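Local coordinates for protein phosphoglycerate oxidoreductase (PDB 4HY3) that probably reduces hydroxypyruvate with NAD(P)H and glyoxylate with NADPH, at residues S177-G183 / S231-V237. Sequence-based numbering, arbitrary orientation.
Sequences SEIGIVG and SDFIFVV
Strands 178-182 and 233-236 lie side by side in the middle of the parallel sheet of the NAD-binding domain, and their pairing begins where Glu-178 meets Asp-232 and Phe-233. The carbonyl O of Glu-178 takes two N-H groups, from Asp-232 N at 2.8 Å and, more nearly straight, from Phe-233 N at 2.9 Å. The ladder then runs from Gly-180 N to Phe-233 O, Phe-235 N to Gly-180 O (2.8 Å), Val-182 N to Phe-235 O and Val-237 N to Val-182 O. Beside its start the Glu-178 and Asp-232 carboxylates, like charges, are both bridged by Arg-257, which probably offsets their repulsion.

On one face, a chi1 of -61° sets Ile-179 CG1 beside the backbone N and sends CG2 to the edge of the Phe-235 ring, 3.8 Å from CE2, while Ser-177 OG sits in the plane of the Phe-233 ring, 3.4 Å from CE2. Leu-191 and Leu-195 of helix 186-195 cover this side. On the other face Val-182 CG2 meets Ile-234 CG2 at 4.1 Å.

Gly-183, just past the end of strand 178-182, fits the first glycine of a GxGxxG dinucleotide-binding turn, and the 3-2-1-4 strand order, with these two as 1 and 4, is that of a Rossmann fold.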
ATOM      1  N   SER A 177       7.652  14.615  -7.105  1.00 48.50           N
ATOM      2  CA  SER A 177       8.238  14.376  -8.410  1.00 47.32           C
ATOM      3  C   SER A 177       7.046  14.275  -9.329  1.00 46.24           C
ATOM      4  O   SER A 177       6.006  13.711  -8.951  1.00 45.26           O
ATOM      5  CB  SER A 177       8.954  13.047  -8.468  1.00 51.96           C
ATOM      6  OG  SER A 177       9.624  12.879  -9.711  1.00 58.44           O
ATOM      7  N   GLU A 178       7.182  14.800 -10.538  1.00 43.70           N
ATOM      8  CA  GLU A 178       6.064  14.793 -11.469  1.00 44.73           C
ATOM      9  C   GLU A 178       6.225  13.733 -12.557  1.00 41.98           C
ATOM     10  O   GLU A 178       7.088  13.876 -13.458  1.00 36.63           O
ATOM     11  CB  GLU A 178       5.885  16.174 -12.102  1.00 54.24           C
ATOM     12  CG  GLU A 178       5.652  17.325 -11.118  1.00 59.64           C
ATOM     13  CD  GLU A 178       4.198  17.743 -11.060  1.00 59.83           C
ATOM     14  OE1 GLU A 178       3.340  16.845 -10.917  1.00 63.18           O
ATOM     15  OE2 GLU A 178       3.923  18.960 -11.155  1.00 56.20           O
ATOM     16  N   ILE A 179       5.394  12.677 -12.476  1.00 37.61           N
ATOM     17  CA  ILE A 179       5.391  11.631 -13.523  1.00 34.53           C
ATOM     18  C   ILE A 179       4.190  11.661 -14.437  1.00 31.94           C
ATOM     19  O   ILE A 179       3.047  11.669 -13.976  1.00 31.22           O
ATOM     20  CB  ILE A 179       5.472  10.199 -12.968  1.00 32.72           C
ATOM     21  CG1 ILE A 179       6.760  10.002 -12.181  1.00 32.55           C
ATOM     22  CG2 ILE A 179       5.404   9.201 -14.118  1.00 31.75           C
ATOM     23  CD1 ILE A 179       6.647   8.967 -11.085  1.00 32.69           C
ATOM     24  N   GLY A 180       4.468  11.630 -15.734  1.00 30.79           N
ATOM     25  CA  GLY A 180       3.418  11.495 -16.731  1.00 32.67           C
ATOM     26  C   GLY A 180       3.514  10.292 -17.652  1.00 35.37           C
ATOM     27  O   GLY A 180       4.583   9.933 -18.196  1.00 35.51           O
ATOM     28  N   ILE A 181       2.368   9.668 -17.851  1.00 36.40           N
ATOM     29  CA  ILE A 181       2.306   8.485 -18.685  1.00 37.17           C
ATOM     30  C   ILE A 181       1.446   8.727 -19.943  1.00 36.91           C
ATOM     31  O   ILE A 181       0.248   9.050 -19.846  1.00 36.31           O
ATOM     32  CB  ILE A 181       1.811   7.293 -17.855  1.00 34.52           C
ATOM     33  CG1 ILE A 181       2.654   7.188 -16.591  1.00 36.57           C
ATOM     34  CG2 ILE A 181       1.937   6.011 -18.648  1.00 33.89           C
ATOM     35  CD1 ILE A 181       2.151   6.151 -15.599  1.00 40.42           C
ATOM     36  N   VAL A 182       2.076   8.599 -21.110  1.00 34.70           N
ATOM     37  CA  VAL A 182       1.362   8.658 -22.400  1.00 36.30           C
ATOM     38  C   VAL A 182       0.856   7.258 -22.795  1.00 36.93           C
ATOM     39  O   VAL A 182       1.603   6.411 -23.316  1.00 37.35           O
ATOM     40  CB  VAL A 182       2.238   9.260 -23.529  1.00 35.05           C
ATOM     41  CG1 VAL A 182       1.513   9.195 -24.866  1.00 35.43           C
ATOM     42  CG2 VAL A 182       2.628  10.694 -23.216  1.00 33.19           C
ATOM     43  N   GLY A 183      -0.425   7.027 -22.552  1.00 38.78           N
ATOM     44  CA  GLY A 183      -1.003   5.695 -22.685  1.00 35.73           C
ATOM     45  C   GLY A 183      -1.065   5.053 -21.322  1.00 33.80           C
ATOM     46  O   GLY A 183      -0.475   5.555 -20.368  1.00 31.48           O
ATOM     47  N   SER A 231       5.557  17.892 -16.460  1.00 45.96           N
ATOM     48  CA  SER A 231       6.120  16.602 -16.043  1.00 47.19           C
ATOM     49  C   SER A 231       7.651  16.491 -16.119  1.00 48.51           C
ATOM     50  O   SER A 231       8.280  16.938 -17.089  1.00 49.07           O
ATOM     51  CB  SER A 231       5.440  15.433 -16.786  1.00 44.61           C
ATOM     52  OG  SER A 231       4.247  15.017 -16.148  1.00 37.91           O
ATOM     53  N   ASP A 232       8.235  15.895 -15.080  1.00 46.90           N
ATOM     54  CA  ASP A 232       9.667  15.664 -15.035  1.00 46.46           C
ATOM     55  C   ASP A 232      10.024  14.320 -15.636  1.00 45.97           C
ATOM     56  O   ASP A 232      11.102  14.166 -16.224  1.00 45.71           O
ATOM     57  CB  ASP A 232      10.176  15.752 -13.607  1.00 52.47           C
ATOM     58  CG  ASP A 232       9.982  17.133 -13.006  1.00 56.58           C
ATOM     59  OD1 ASP A 232      10.591  18.114 -13.524  1.00 61.90           O
ATOM     60  OD2 ASP A 232       9.232  17.226 -12.006  1.00 53.67           O
ATOM     61  N   PHE A 233       9.117  13.349 -15.499  1.00 41.59           N
ATOM     62  CA  PHE A 233       9.306  12.072 -16.149  1.00 37.36           C
ATOM     63  C   PHE A 233       8.091  11.661 -16.941  1.00 38.28           C
ATOM     64  O   PHE A 233       6.983  11.541 -16.402  1.00 39.37           O
ATOM     65  CB  PHE A 233       9.636  10.999 -15.134  1.00 39.93           C
ATOM     66  CG  PHE A 233      10.827  11.313 -14.272  1.00 38.19           C
ATOM     67  CD1 PHE A 233      12.101  11.023 -14.705  1.00 35.21           C
ATOM     68  CD2 PHE A 233      10.658  11.887 -13.023  1.00 37.91           C
ATOM     69  CE1 PHE A 233      13.194  11.307 -13.921  1.00 35.13           C
ATOM     70  CE2 PHE A 233      11.749  12.163 -12.228  1.00 38.52           C
ATOM     71  CZ  PHE A 233      13.023  11.868 -12.679  1.00 35.71           C
ATOM     72  N   ILE A 234       8.323  11.433 -18.231  1.00 37.17           N
ATOM     73  CA  ILE A 234       7.281  11.086 -19.184  1.00 35.65           C
ATOM     74  C   ILE A 234       7.632   9.735 -19.765  1.00 35.06           C
ATOM     75  O   ILE A 234       8.716   9.579 -20.341  1.00 34.61           O
ATOM     76  CB  ILE A 234       7.201  12.119 -20.339  1.00 35.57           C
ATOM     77  CG1 ILE A 234       6.929  13.519 -19.783  1.00 34.56           C
ATOM     78  CG2 ILE A 234       6.170  11.730 -21.398  1.00 30.00           C
ATOM     79  CD1 ILE A 234       7.683  14.571 -20.552  1.00 33.22           C
ATOM     80  N   PHE A 235       6.704   8.783 -19.615  1.00 32.51           N
ATOM     81  CA  PHE A 235       6.817   7.448 -20.187  1.00 31.76           C
ATOM     82  C   PHE A 235       5.796   7.265 -21.322  1.00 34.04           C
ATOM     83  O   PHE A 235       4.595   7.464 -21.104  1.00 36.46           O
ATOM     84  CB  PHE A 235       6.511   6.388 -19.110  1.00 31.30           C
ATOM     85  CG  PHE A 235       7.482   6.359 -17.953  1.00 29.81           C
ATOM     86  CD1 PHE A 235       8.592   5.506 -17.975  1.00 29.81           C
ATOM     87  CD2 PHE A 235       7.279   7.162 -16.830  1.00 29.06           C
ATOM     88  CE1 PHE A 235       9.479   5.460 -16.900  1.00 29.82           C
ATOM     89  CE2 PHE A 235       8.165   7.129 -15.763  1.00 29.41           C
ATOM     90  CZ  PHE A 235       9.267   6.280 -15.791  1.00 29.57           C
ATOM     91  N   VAL A 236       6.259   6.880 -22.515  1.00 35.16           N
ATOM     92  CA  VAL A 236       5.379   6.405 -23.607  1.00 36.52           C
ATOM     93  C   VAL A 236       5.221   4.858 -23.576  1.00 40.08           C
ATOM     94  O   VAL A 236       6.192   4.094 -23.708  1.00 38.94           O
ATOM     95  CB  VAL A 236       5.882   6.815 -25.004  1.00 36.01           C
ATOM     96  CG1 VAL A 236       4.756   6.637 -26.011  1.00 34.58           C
ATOM     97  CG2 VAL A 236       6.423   8.247 -25.015  1.00 35.72           C
ATOM     98  N   VAL A 237       3.980   4.407 -23.471  1.00 40.41           N
ATOM     99  CA  VAL A 237       3.711   3.106 -22.906  1.00 41.66           C
ATOM    100  C   VAL A 237       2.676   2.272 -23.690  1.00 48.38           C
ATOM    101  O   VAL A 237       2.686   1.031 -23.634  1.00 48.47           O
ATOM    102  CB  VAL A 237       3.367   3.325 -21.422  1.00 36.28           C
ATOM    103  CG1 VAL A 237       2.202   2.501 -20.943  1.00 36.87           C
ATOM    104  CG2 VAL A 237       4.591   3.075 -20.600  1.00 36.97           C
TER